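Local coordinates for protein probable TonB-dependent receptor (Pseudomonas aeruginosa, PDB 4K3F) that probably binds methionine in the periplasm as the substrate-binding lipoprotein of a methionine transport system, and can hold selenomethionine in its pocket, at residues Ala2-Val7 / Asp31-Glu36; Thr6-Pro11 / Lys50-Asn55; Ala15-Val20 / Ala222-Phe227. All coordinates share one frame; numbering follows the deposited sequence.

Contacts 1 and 2 both use strand 3-9, which lies between strand 30-36 and strand 54-59 in one mixed sheet; they share Thr-6 and Val-7. Contact 1 sits toward an outer strand and is partly buried: regular parallel pairing, with a lysine-serine bond on one face and aliphatic packing on the other. Contact 2 is the more buried, and there the pairing is short, side chains of Thr-6 and Asp-53 doing much of the bonding. Contact 3 leaves the sheet. Partly buried, it joins helix 11-26, the connection between the two strands of contact 1, to helix 222-232 through aliphatic and aromatic packing, with no hydrogen bond across it.

Contact 1 of 3, residues Ala2-Val7 / Asp31-Glu36; sequences AESLTV and DLKIKE
Ala-2 enters the contact through its methyl, CB lying 3.9 Å from CB of Asp-31. At Glu-3 the strand pairing begins: its O takes the amide of Asp-31 at 2.7 Å, while the side chain points away from strand 30-36 and touches Ala-211 of helix 210-218. Ser-4 turns OG anti to its own N (chi1 180°), where it meets the ammonium of Lys-33, which reaches back along the sheet on an extended chain; NZ donates to OG over 2.8 Å. Leu-5 uses both backbone polar atoms, its N donating to Asp-31 O and its O accepting from Lys-33 N. The first of these bonds is the more bent, with the donor above the carbonyl plane of Asp-31. On the opposite face from Ser-4, CD2 of Leu-5 approaches CD1 of Leu-32 at 4.1 Å, the two chains crossing obliquely. Thr-6 sets CG2 against CB of Lys-33 at 3.9 Å, with CD of the same lysine close by. Its CA-H also points at Lys-33 O. Val-7 bonds through both backbone atoms: N binds Lys-33 O at 2.8 Å and O receives Lys-35 N at 2.9 Å; Ala-9 continues the pairing with Lys-35. CG2 of Val-7 presses on CD1 of Leu-32 at 3.4 Å, tighter than usual for two methyl carbons. Leu-18 of helix 11-26 touches Val-7 and Ile-34, as expected for the helix that crosses over between the two strands of this beta-alpha-beta unit. The chemistry separates the two faces: the face of Ser-4, Thr-6 and Lys-33 carries the lysine-serine bond and the methylenes of Lys-33, whereas Leu-5, Val-7 and Leu-32 present hydrocarbon to helices, and the backbone bonds running between the strands hold the parallel register.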
ATOM      1  N   ALA A   2      31.753  -2.388  -4.186  1.00 27.21           N
ATOM      2  CA  ALA A   2      30.348  -2.628  -3.852  1.00 26.49           C
ATOM      3  C   ALA A   2      29.540  -3.180  -5.043  1.00 23.89           C
ATOM      4  O   ALA A   2      29.852  -2.877  -6.195  1.00 26.46           O
ATOM      5  CB  ALA A   2      29.720  -1.308  -3.403  1.00 27.07           C
ATOM      6  N   GLU A   3      28.483  -3.934  -4.728  1.00 22.00           N
ATOM      7  CA  GLU A   3      27.466  -4.377  -5.681  1.00 20.06           C
ATOM      8  C   GLU A   3      26.393  -3.254  -5.772  1.00 20.23           C
ATOM      9  O   GLU A   3      25.869  -2.815  -4.758  1.00 25.38           O
ATOM     10  CB  GLU A   3      26.782  -5.682  -5.250  1.00 23.30           C
ATOM     11  CG  GLU A   3      27.634  -6.977  -5.303  1.00 27.20           C
ATOM     12  CD  GLU A   3      27.201  -8.150  -4.386  1.00 30.76           C
ATOM     13  OE1 GLU A   3      26.489  -7.980  -3.358  1.00 28.06           O
ATOM     14  OE2 GLU A   3      27.633  -9.288  -4.675  1.00 38.03           O
ATOM     15  N   SER A   4      26.078  -2.806  -6.969  1.00 17.82           N
ATOM     16  CA  SER A   4      25.000  -1.847  -7.200  1.00 18.00           C
ATOM     17  C   SER A   4      23.631  -2.492  -7.063  1.00 19.74           C
ATOM     18  O   SER A   4      23.398  -3.571  -7.608  1.00 17.81           O
ATOM     19  CB  SER A   4      25.109  -1.306  -8.625  1.00 20.62           C
ATOM     20  OG  SER A   4      24.085  -0.372  -8.900  1.00 21.96           O
ATOM     21  N   LEU A   5      22.689  -1.791  -6.440  1.00 17.68           N
ATOM     22  CA  LEU A   5      21.305  -2.311  -6.304  1.00 15.23           C
ATOM     23  C   LEU A   5      20.368  -1.143  -6.398  1.00 14.68           C
ATOM     24  O   LEU A   5      20.348  -0.296  -5.531  1.00 18.01           O
ATOM     25  CB  LEU A   5      21.117  -3.090  -4.995  1.00 15.39           C
ATOM     26  CG  LEU A   5      19.757  -3.705  -4.754  1.00 17.90           C
ATOM     27  CD1 LEU A   5      19.444  -4.721  -5.833  1.00 20.03           C
ATOM     28  CD2 LEU A   5      19.763  -4.363  -3.377  1.00 20.18           C
ATOM     29  N   THR A   6      19.609  -1.056  -7.485  1.00 16.72           N
ATOM     30  CA  THR A   6      18.751   0.100  -7.686  1.00 15.48           C
ATOM     31  C   THR A   6      17.295  -0.288  -7.362  1.00 16.84           C
ATOM     32  O   THR A   6      16.826  -1.312  -7.815  1.00 16.85           O
ATOM     33  CB  THR A   6      18.854   0.622  -9.137  1.00 17.22           C
ATOM     34  OG1 THR A   6      18.605  -0.450 -10.045  1.00 18.97           O
ATOM     35  CG2 THR A   6      20.235   1.212  -9.390  1.00 19.79           C
ATOM     36  N   VAL A   7      16.602   0.544  -6.579  1.00 14.21           N
ATOM     37  CA  VAL A   7      15.262   0.225  -6.036  1.00 12.31           C
ATOM     38  C   VAL A   7      14.316   1.412  -6.198  1.00 12.08           C
ATOM     39  O   VAL A   7      14.610   2.522  -5.713  1.00 16.11           O
ATOM     40  CB  VAL A   7      15.320  -0.164  -4.542  1.00 13.85           C
ATOM     41  CG1 VAL A   7      13.973  -0.637  -4.062  1.00 14.01           C
ATOM     42  CG2 VAL A   7      16.318  -1.278  -4.327  1.00 17.82           C
ATOM     43  N   ASP A  31      25.673  -1.217  -2.573  1.00 16.56           N
ATOM     44  CA  ASP A  31      25.421   0.215  -2.770  1.00 19.19           C
ATOM     45  C   ASP A  31      23.995   0.412  -3.234  1.00 17.38           C
ATOM     46  O   ASP A  31      23.677   0.292  -4.422  1.00 17.78           O
ATOM     47  CB  ASP A  31      26.405   0.805  -3.773  1.00 21.51           C
ATOM     48  CG  ASP A  31      26.190   2.279  -4.006  1.00 25.46           C
ATOM     49  OD1 ASP A  31      25.562   2.966  -3.170  1.00 24.40           O
ATOM     50  OD2 ASP A  31      26.674   2.770  -5.040  1.00 30.24           O
ATOM     51  N   LEU A  32      23.124   0.633  -2.260  1.00 16.70           N
ATOM     52  CA  LEU A  32      21.692   0.789  -2.515  1.00 16.49           C
ATOM     53  C   LEU A  32      21.378   2.163  -3.074  1.00 17.29           C
ATOM     54  O   LEU A  32      21.687   3.161  -2.434  1.00 20.68           O
ATOM     55  CB  LEU A  32      20.898   0.607  -1.237  1.00 17.04           C
ATOM     56  CG  LEU A  32      19.374   0.605  -1.353  1.00 17.95           C
ATOM     57  CD1 LEU A  32      18.891  -0.568  -2.208  1.00 19.43           C
ATOM     58  CD2 LEU A  32      18.762   0.490   0.026  1.00 19.35           C
ATOM     59  N   LYS A  33      20.771   2.206  -4.263  1.00 18.00           N
ATOM     60  CA  LYS A  33      20.430   3.453  -4.963  1.00 17.46           C
ATOM     61  C   LYS A  33      18.928   3.527  -5.111  1.00 19.68           C
ATOM     62  O   LYS A  33      18.299   2.699  -5.827  1.00 21.04           O
ATOM     63  CB  LYS A  33      21.120   3.491  -6.329  1.00 21.41           C
ATOM     64  CG  LYS A  33      22.648   3.396  -6.230  1.00 26.65           C
ATOM     65  CD  LYS A  33      23.274   3.311  -7.619  1.00 34.13           C
ATOM     66  CE  LYS A  33      24.734   2.936  -7.571  1.00 39.40           C
ATOM     67  NZ  LYS A  33      25.131   2.179  -8.789  1.00 41.30           N
ATOM     68  N   ILE A  34      18.340   4.510  -4.447  1.00 18.23           N
ATOM     69  CA  ILE A  34      16.890   4.583  -4.276  1.00 18.09           C
ATOM     70  C   ILE A  34      16.368   5.644  -5.243  1.00 16.39           C
ATOM     71  O   ILE A  34      16.938   6.753  -5.334  1.00 17.96           O
ATOM     72  CB  ILE A  34      16.547   5.035  -2.839  1.00 18.39           C
ATOM     73  CG1 ILE A  34      17.085   4.041  -1.806  1.00 20.55           C
ATOM     74  CG2 ILE A  34      15.058   5.243  -2.660  1.00 18.35           C
ATOM     75  CD1 ILE A  34      17.283   4.683  -0.449  1.00 24.95           C
ATOM     76  N   LYS A  35      15.313   5.286  -5.970  1.00 15.48           N
ATOM     77  CA  LYS A  35      14.669   6.200  -6.910  0.50 16.84           C
ATOM     78  C   LYS A  35      13.215   6.340  -6.514  1.00 15.96           C
ATOM     79  O   LYS A  35      12.472   5.348  -6.498  1.00 15.72           O
ATOM     80  CB  LYS A  35      14.827   5.658  -8.330  0.50 21.71           C
ATOM     81  CG  LYS A  35      16.225   5.889  -8.938  0.50 26.14           C
ATOM     82  CD  LYS A  35      17.315   5.094  -8.229  0.50 32.60           C
ATOM     83  CE  LYS A  35      18.574   4.956  -9.052  0.50 28.04           C
ATOM     84  NZ  LYS A  35      19.171   6.284  -9.345  0.50 31.19           N
ATOM     85  N   GLU A  36      12.789   7.561  -6.206  1.00 15.36           N
ATOM     86  CA  GLU A  36      11.438   7.772  -5.750  1.00 18.00           C
ATOM     87  C   GLU A  36      10.439   7.948  -6.884  1.00 14.55           C
ATOM     88  O   GLU A  36      10.742   8.633  -7.853  1.00 16.33           O
ATOM     89  CB  GLU A  36      11.366   9.006  -4.883  1.00 18.55           C
ATOM     90  CG  GLU A  36      12.236   8.872  -3.649  1.00 22.58           C
ATOM     91  CD  GLU A  36      11.956   9.916  -2.577  1.00 30.04           C
ATOM     92  OE1 GLU A  36      10.929  10.628  -2.610  1.00 33.36           O
ATOM     93  OE2 GLU A  36      12.802  10.010  -1.686  1.00 34.73           O
TER

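Contact 2 of 3, residues Thr6-Pro11 / Lys50-Asn55; sequences TVAATP and KRLDAN
Strand 3-9 runs parallel to the start of strand 54-59, with Val-7 bridged to Ala-54 and Ala-8 to Asn-55 and the CA atoms of the second pair only 4.4 Å apart; Ala-8 N donates to Ala-54 O at 2.9 Å. Upstream the pairing frays into a cluster around Thr-6. Its O receives weak, bent bonds from the amides of both Asp-53 and Ala-54, and side chains supply the firmer links. The side chain of Asp-53 crosses that of Thr-6 at about a right angle, and its OD2 accepts the backbone N of Thr-6 at 2.9 Å, met on its anti side and 28° out of the carboxylate plane. In return Asp-53 N donates to Thr-6 OG1 over 2.9 Å. A chi1 of 53° puts OG1 between the backbone N and carbonyl carbon of Thr-6, close enough to Asp-53 for this exchange. A water lies 2.6 Å from the same Thr-6 OG1 and makes a weak bond to Arg-51 O. Leu-52 fills in alongside: CD1 reaches CB of Ala-8 at 3.7 Å, while CD2 lies against CB of Thr-6, spanning two residues on one side of the strand. CB of Asn-55 also packs near the Ala-8 methyl, and its amide leads away to Asn-44, to which ND2 is hydrogen-bonded. On the other face CG2 of Val-7 faces CB of Ala-54 at 4.3 Å. Beyond Asn-55, strand 54-59 carries on to Phe-57, Gln-58 and His-59 of the selenomethionine pocket. Parallel pairing of the first strand with the strand that follows helix 42-48 fits the alpha/beta lobe of periplasmic binding proteins, the clan to which the NlpA lipoproteins belong.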
ATOM      1  N   THR A   6      19.609  -1.056  -7.485  1.00 16.72           N
ATOM      2  CA  THR A   6      18.751   0.100  -7.686  1.00 15.48           C
ATOM      3  C   THR A   6      17.295  -0.288  -7.362  1.00 16.84           C
ATOM      4  O   THR A   6      16.826  -1.312  -7.815  1.00 16.85           O
ATOM      5  CB  THR A   6      18.854   0.622  -9.137  1.00 17.22           C
ATOM      6  OG1 THR A   6      18.605  -0.450 -10.045  1.00 18.97           O
ATOM      7  CG2 THR A   6      20.235   1.212  -9.390  1.00 19.79           C
ATOM      8  N   VAL A   7      16.602   0.544  -6.579  1.00 14.21           N
ATOM      9  CA  VAL A   7      15.262   0.225  -6.036  1.00 12.31           C
ATOM     10  C   VAL A   7      14.316   1.412  -6.198  1.00 12.08           C
ATOM     11  O   VAL A   7      14.610   2.522  -5.713  1.00 16.11           O
ATOM     12  CB  VAL A   7      15.320  -0.164  -4.542  1.00 13.85           C
ATOM     13  CG1 VAL A   7      13.973  -0.637  -4.062  1.00 14.01           C
ATOM     14  CG2 VAL A   7      16.318  -1.278  -4.327  1.00 17.82           C
ATOM     15  N   ALA A   8      13.214   1.186  -6.918  1.00 13.89           N
ATOM     16  CA  ALA A   8      12.158   2.205  -7.006  1.00 13.60           C
ATOM     17  C   ALA A   8      11.234   2.103  -5.797  1.00 14.29           C
ATOM     18  O   ALA A   8      10.840   1.002  -5.397  1.00 15.20           O
ATOM     19  CB  ALA A   8      11.337   1.967  -8.251  1.00 13.42           C
ATOM     20  N   ALA A   9      10.819   3.242  -5.257  1.00 11.64           N
ATOM     21  CA  ALA A   9       9.980   3.253  -4.060  1.00 13.35           C
ATOM     22  C   ALA A   9       9.079   4.458  -4.005  1.00 13.31           C
ATOM     23  O   ALA A   9       9.462   5.516  -4.507  1.00 14.50           O
ATOM     24  CB  ALA A   9      10.849   3.263  -2.832  1.00 13.46           C
ATOM     25  N   THR A  10       7.911   4.312  -3.391  1.00 14.22           N
ATOM     26  CA  THR A  10       7.067   5.474  -3.079  1.00 14.35           C
ATOM     27  C   THR A  10       7.728   6.201  -1.887  1.00 14.80           C
ATOM     28  O   THR A  10       8.547   5.654  -1.128  1.00 14.45           O
ATOM     29  CB  THR A  10       5.593   5.085  -2.754  1.00 16.46           C
ATOM     30  OG1 THR A  10       5.600   3.869  -1.978  1.00 15.17           O
ATOM     31  CG2 THR A  10       4.832   4.813  -4.052  1.00 14.61           C
ATOM     32  N   PRO A  11       7.452   7.493  -1.747  1.00 14.47           N
ATOM     33  CA  PRO A  11       8.308   8.264  -0.833  1.00 16.18           C
ATOM     34  C   PRO A  11       8.139   7.927   0.644  1.00 18.48           C
ATOM     35  O   PRO A  11       9.126   7.902   1.369  1.00 18.35           O
ATOM     36  CB  PRO A  11       7.841   9.709  -1.071  1.00 19.54           C
ATOM     37  CG  PRO A  11       7.294   9.698  -2.437  1.00 19.82           C
ATOM     38  CD  PRO A  11       6.606   8.377  -2.560  1.00 19.38           C
ATOM     39  N   LYS A  50      13.843  -3.540 -17.196  1.00 15.58           N
ATOM     40  CA  LYS A  50      15.250  -3.749 -16.890  0.70 17.04           C
ATOM     41  C   LYS A  50      15.990  -2.389 -16.735  1.00 17.31           C
ATOM     42  O   LYS A  50      17.155  -2.246 -17.147  1.00 20.59           O
ATOM     43  CB  LYS A  50      15.897  -4.718 -17.941  0.70 17.78           C
ATOM     44  CG  LYS A  50      14.985  -5.912 -18.339  0.70 17.12           C
ATOM     45  CD  LYS A  50      15.621  -6.850 -19.359  0.70 19.59           C
ATOM     46  CE  LYS A  50      14.766  -8.075 -19.713  0.70 18.99           C
ATOM     47  NZ  LYS A  50      14.306  -8.843 -18.495  0.70 17.46           N
ATOM     48  N   ARG A  51      15.306  -1.412 -16.173  1.00 14.75           N
ATOM     49  CA  ARG A  51      15.883  -0.118 -15.924  1.00 15.09           C
ATOM     50  C   ARG A  51      16.383  -0.041 -14.502  1.00 16.10           C
ATOM     51  O   ARG A  51      17.352   0.682 -14.212  1.00 21.05           O
ATOM     52  CB  ARG A  51      14.902   1.005 -16.205  1.00 15.17           C
ATOM     53  CG  ARG A  51      14.461   1.011 -17.656  1.00 16.64           C
ATOM     54  CD  ARG A  51      13.460   2.093 -18.017  1.00 17.49           C
ATOM     55  NE  ARG A  51      12.894   1.842 -19.355  1.00 17.05           N
ATOM     56  CZ  ARG A  51      13.470   2.195 -20.519  1.00 16.31           C
ATOM     57  NH1 ARG A  51      14.607   2.852 -20.560  1.00 16.39           N
ATOM     58  NH2 ARG A  51      12.914   1.859 -21.670  1.00 18.41           N
ATOM     59  N   LEU A  52      15.658  -0.699 -13.588  1.00 13.93           N
ATOM     60  CA  LEU A  52      16.020  -0.709 -12.163  1.00 15.27           C
ATOM     61  C   LEU A  52      15.932  -2.172 -11.731  1.00 13.86           C
ATOM     62  O   LEU A  52      15.216  -2.970 -12.366  1.00 13.65           O
ATOM     63  CB  LEU A  52      15.035   0.125 -11.350  1.00 18.66           C
ATOM     64  CG  LEU A  52      14.945   1.585 -11.738  1.00 19.27           C
ATOM     65  CD1 LEU A  52      13.881   2.303 -10.919  1.00 18.72           C
ATOM     66  CD2 LEU A  52      16.284   2.242 -11.540  1.00 20.69           C
ATOM     67  N   ASP A  53      16.642  -2.522 -10.667  1.00 15.67           N
ATOM     68  CA  ASP A  53      16.733  -3.903 -10.240  1.00 14.54           C
ATOM     69  C   ASP A  53      15.490  -4.440  -9.448  1.00 14.45           C
ATOM     70  O   ASP A  53      15.145  -5.607  -9.558  1.00 13.50           O
ATOM     71  CB  ASP A  53      17.917  -4.092  -9.340  1.00 14.37           C
ATOM     72  CG  ASP A  53      19.280  -3.840 -10.026  1.00 17.75           C
ATOM     73  OD1 ASP A  53      19.497  -4.245 -11.192  1.00 19.76           O
ATOM     74  OD2 ASP A  53      20.128  -3.234  -9.354  1.00 18.17           O
ATOM     75  N   ALA A  54      14.844  -3.582  -8.702  1.00 12.28           N
ATOM     76  CA  ALA A  54      13.792  -3.959  -7.769  1.00 11.15           C
ATOM     77  C   ALA A  54      12.914  -2.767  -7.422  1.00 13.45           C
ATOM     78  O   ALA A  54      13.194  -1.628  -7.798  1.00 14.14           O
ATOM     79  CB  ALA A  54      14.432  -4.495  -6.494  1.00 13.97           C
ATOM     80  N   ASN A  55      11.810  -3.035  -6.754  1.00 12.76           N
ATOM     81  CA  ASN A  55      10.971  -1.976  -6.229  1.00 12.83           C
ATOM     82  C   ASN A  55      10.383  -2.344  -4.866  1.00 12.74           C
ATOM     83  O   ASN A  55      10.351  -3.515  -4.459  1.00 12.01           O
ATOM     84  CB  ASN A  55       9.896  -1.498  -7.240  1.00 14.65           C
ATOM     85  CG  ASN A  55       8.858  -2.560  -7.575  1.00 12.17           C
ATOM     86  OD1 ASN A  55       8.220  -3.144  -6.691  1.00 12.77           O
ATOM     87  ND2 ASN A  55       8.644  -2.773  -8.835  1.00 14.57           N
TER
HETATM   88  O   HOH W   1      19.878  -0.490 -12.327  1.00 33.09           O

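Contact 3 of 3, residues Ala15-Val20 / Ala222-Phe227; sequences AEILNV and AEIKQF
Val-20 and Phe-227 make a CH-pi contact. Methyl CG2 of Val-20 stands over the centre of the Phe-227 ring, 3.8 Å from the centroid and 11° off the ring normal. With CG anti to the backbone N (chi1 168°) and its CB directed toward the partner helix, Phe-227 lays its ring against helix 11-26; the bond from CA to CB of Val-20 likewise points toward helix 222-232. The ring also meets the backbone side of helix 11-26 obliquely, its CE2 lying 4.1 Å from CA of Ile-17 and near Glu-16 O. Aliphatic packing makes up the rest. CG1 of Val-20 meets CD1 of Ile-224 at 3.8 Å, the two side chains sliding past each other in opposite directions. That same CD1 comes equally near Ile-17 O, so the end of Ile-224 rests against Ile-17 and Val-20, which are three residues apart. The isoleucines meet at about a right angle through their branch methyls, CG2 of Ile-17 being 4.2 Å from CG2 of Ile-224. CG1 of Ile-17 also borders CE2 of Phe-227. No hydrogen bond joins the two segments; Glu-16, whose CB lies 4.2 Å from CZ of Phe-227, bonds through OE1 to the hydroxyl of Tyr-232, further along helix 222-232. The axes of the two short helical segments come within 10.4 Å, with an angle of 139° between their directions. This is helix-on-helix packing on the lobe built round the sheet that contains strand 3-9: helix 11-26, whose Leu-18 rests on Val-7 and Ala-9 of that strand, is the crossover helix of a beta-alpha-beta unit, and the late helix 222-232 lies against it.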
ATOM      1  N   ALA A  15      10.591   4.824   0.780  1.00 14.39           N
ATOM      2  CA  ALA A  15      11.908   5.411   0.524  1.00 14.71           C
ATOM      3  C   ALA A  15      12.590   5.836   1.837  1.00 15.05           C
ATOM      4  O   ALA A  15      13.815   5.782   1.967  1.00 16.78           O
ATOM      5  CB  ALA A  15      11.808   6.569  -0.466  1.00 15.76           C
ATOM      6  N   GLU A  16      11.790   6.184   2.842  1.00 14.67           N
ATOM      7  CA  GLU A  16      12.341   6.517   4.161  1.00 16.59           C
ATOM      8  C   GLU A  16      12.983   5.248   4.756  1.00 15.87           C
ATOM      9  O   GLU A  16      14.094   5.283   5.258  1.00 16.82           O
ATOM     10  CB  GLU A  16      11.258   7.074   5.082  1.00 16.83           C
ATOM     11  CG  GLU A  16      10.612   8.352   4.558  1.00 20.26           C
ATOM     12  CD  GLU A  16       9.721   9.064   5.583  1.00 22.94           C
ATOM     13  OE1 GLU A  16       9.009   8.405   6.349  1.00 25.86           O
ATOM     14  OE2 GLU A  16       9.687  10.302   5.562  1.00 27.05           O
ATOM     15  N   ILE A  17      12.249   4.144   4.733  1.00 13.58           N
ATOM     16  CA  ILE A  17      12.789   2.872   5.212  1.00 15.48           C
ATOM     17  C   ILE A  17      14.086   2.516   4.509  1.00 16.46           C
ATOM     18  O   ILE A  17      15.075   2.118   5.143  1.00 15.97           O
ATOM     19  CB  ILE A  17      11.739   1.750   5.018  1.00 15.24           C
ATOM     20  CG1 ILE A  17      10.573   1.961   5.994  1.00 16.29           C
ATOM     21  CG2 ILE A  17      12.367   0.362   5.190  1.00 14.37           C
ATOM     22  CD1 ILE A  17       9.333   1.127   5.671  1.00 16.76           C
ATOM     23  N   LEU A  18      14.079   2.626   3.176  1.00 13.93           N
ATOM     24  CA  LEU A  18      15.268   2.346   2.398  1.00 14.15           C
ATOM     25  C   LEU A  18      16.458   3.258   2.727  1.00 15.38           C
ATOM     26  O   LEU A  18      17.594   2.748   2.787  1.00 16.34           O
ATOM     27  CB  LEU A  18      14.945   2.323   0.897  1.00 14.84           C
ATOM     28  CG  LEU A  18      14.009   1.193   0.449  1.00 16.59           C
ATOM     29  CD1 LEU A  18      13.644   1.441  -1.004  1.00 18.77           C
ATOM     30  CD2 LEU A  18      14.595  -0.200   0.603  1.00 16.69           C
ATOM     31  N   ASN A  19      16.214   4.550   3.002  1.00 14.96           N
ATOM     32  CA  ASN A  19      17.299   5.465   3.392  1.00 16.24           C
ATOM     33  C   ASN A  19      17.988   5.016   4.719  1.00 16.78           C
ATOM     34  O   ASN A  19      19.193   5.154   4.883  1.00 16.42           O
ATOM     35  CB  ASN A  19      16.779   6.892   3.584  1.00 17.27           C
ATOM     36  CG  ASN A  19      16.436   7.594   2.276  1.00 23.26           C
ATOM     37  OD1 ASN A  19      17.092   7.415   1.283  1.00 28.56           O
ATOM     38  ND2 ASN A  19      15.431   8.463   2.328  1.00 33.84           N
ATOM     39  N   VAL A  20      17.190   4.450   5.617  1.00 15.57           N
ATOM     40  CA  VAL A  20      17.699   3.990   6.922  1.00 17.85           C
ATOM     41  C   VAL A  20      18.459   2.673   6.767  1.00 15.98           C
ATOM     42  O   VAL A  20      19.390   2.441   7.516  1.00 17.76           O
ATOM     43  CB  VAL A  20      16.523   3.918   7.921  1.00 19.90           C
ATOM     44  CG1 VAL A  20      16.890   3.268   9.232  1.00 19.94           C
ATOM     45  CG2 VAL A  20      16.003   5.340   8.144  1.00 19.23           C
ATOM     46  N   ALA A 222      16.232  -5.906  13.282  1.00 19.27           N
ATOM     47  CA  ALA A 222      15.701  -5.258  14.492  1.00 19.01           C
ATOM     48  C   ALA A 222      15.755  -3.742  14.382  1.00 21.49           C
ATOM     49  O   ALA A 222      14.854  -3.046  14.869  1.00 19.47           O
ATOM     50  CB  ALA A 222      16.497  -5.699  15.694  1.00 19.79           C
ATOM     51  N   GLU A 223      16.785  -3.234  13.687  1.00 20.75           N
ATOM     52  CA  GLU A 223      16.963  -1.785  13.541  1.00 22.15           C
ATOM     53  C   GLU A 223      15.866  -1.177  12.676  1.00 22.43           C
ATOM     54  O   GLU A 223      15.377  -0.103  12.978  1.00 20.55           O
ATOM     55  CB  GLU A 223      18.346  -1.491  12.979  1.00 25.22           C
ATOM     56  CG  GLU A 223      19.465  -1.815  13.967  1.00 24.76           C
ATOM     57  CD  GLU A 223      19.817  -3.284  14.053  1.00 31.24           C
ATOM     58  OE1 GLU A 223      19.487  -4.058  13.135  1.00 24.49           O
ATOM     59  OE2 GLU A 223      20.421  -3.681  15.070  1.00 35.63           O
ATOM     60  N   ILE A 224      15.476  -1.861  11.591  1.00 17.74           N
ATOM     61  CA  ILE A 224      14.435  -1.349  10.701  1.00 17.50           C
ATOM     62  C   ILE A 224      13.088  -1.457  11.386  1.00 17.18           C
ATOM     63  O   ILE A 224      12.237  -0.590  11.239  1.00 18.28           O
ATOM     64  CB  ILE A 224      14.483  -2.103   9.357  1.00 20.46           C
ATOM     65  CG1 ILE A 224      15.676  -1.598   8.576  1.00 28.59           C
ATOM     66  CG2 ILE A 224      13.216  -1.892   8.575  1.00 27.55           C
ATOM     67  CD1 ILE A 224      15.575  -0.111   8.200  1.00 33.48           C
ATOM     68  N   LYS A 225      12.924  -2.495  12.215  1.00 18.66           N
ATOM     69  CA  LYS A 225      11.675  -2.658  12.955  1.00 20.29           C
ATOM     70  C   LYS A 225      11.508  -1.490  13.929  1.00 18.61           C
ATOM     71  O   LYS A 225      10.460  -0.867  14.004  1.00 17.35           O
ATOM     72  CB  LYS A 225      11.632  -4.007  13.681  1.00 20.29           C
ATOM     73  CG  LYS A 225      10.455  -4.177  14.616  1.00 23.43           C
ATOM     74  CD  LYS A 225      10.533  -5.528  15.312  1.00 27.60           C
ATOM     75  CE  LYS A 225       9.697  -6.543  14.597  1.00 39.02           C
ATOM     76  NZ  LYS A 225       9.401  -7.699  15.468  1.00 39.47           N
ATOM     77  N   GLN A 226      12.590  -1.151  14.624  1.00 20.38           N
ATOM     78  CA  GLN A 226      12.568  -0.034  15.547  1.00 21.69           C
ATOM     79  C   GLN A 226      12.248   1.263  14.821  1.00 20.21           C
ATOM     80  O   GLN A 226      11.444   2.067  15.312  1.00 20.21           O
ATOM     81  CB  GLN A 226      13.924   0.091  16.273  1.00 21.41           C
ATOM     82  CG  GLN A 226      14.076   1.296  17.211  1.00 24.67           C
ATOM     83  CD  GLN A 226      13.020   1.347  18.289  1.00 31.71           C
ATOM     84  OE1 GLN A 226      12.724   0.322  18.891  1.00 31.96           O
ATOM     85  NE2 GLN A 226      12.446   2.542  18.545  1.00 31.94           N
ATOM     86  N   PHE A 227      12.909   1.495  13.684  1.00 20.24           N
ATOM     87  CA  PHE A 227      12.654   2.720  12.943  1.00 18.59           C
ATOM     88  C   PHE A 227      11.167   2.806  12.598  1.00 18.09           C
ATOM     89  O   PHE A 227      10.538   3.836  12.754  1.00 19.33           O
ATOM     90  CB  PHE A 227      13.498   2.807  11.646  1.00 16.59           C
ATOM     91  CG  PHE A 227      13.056   3.915  10.723  1.00 19.23           C
ATOM     92  CD1 PHE A 227      13.363   5.240  11.008  1.00 19.29           C
ATOM     93  CD2 PHE A 227      12.330   3.644   9.583  1.00 17.53           C
ATOM     94  CE1 PHE A 227      12.938   6.268  10.182  1.00 20.18           C
ATOM     95  CE2 PHE A 227      11.909   4.658   8.749  1.00 18.84           C
ATOM     96  CZ  PHE A 227      12.206   5.976   9.052  1.00 18.83           C
TER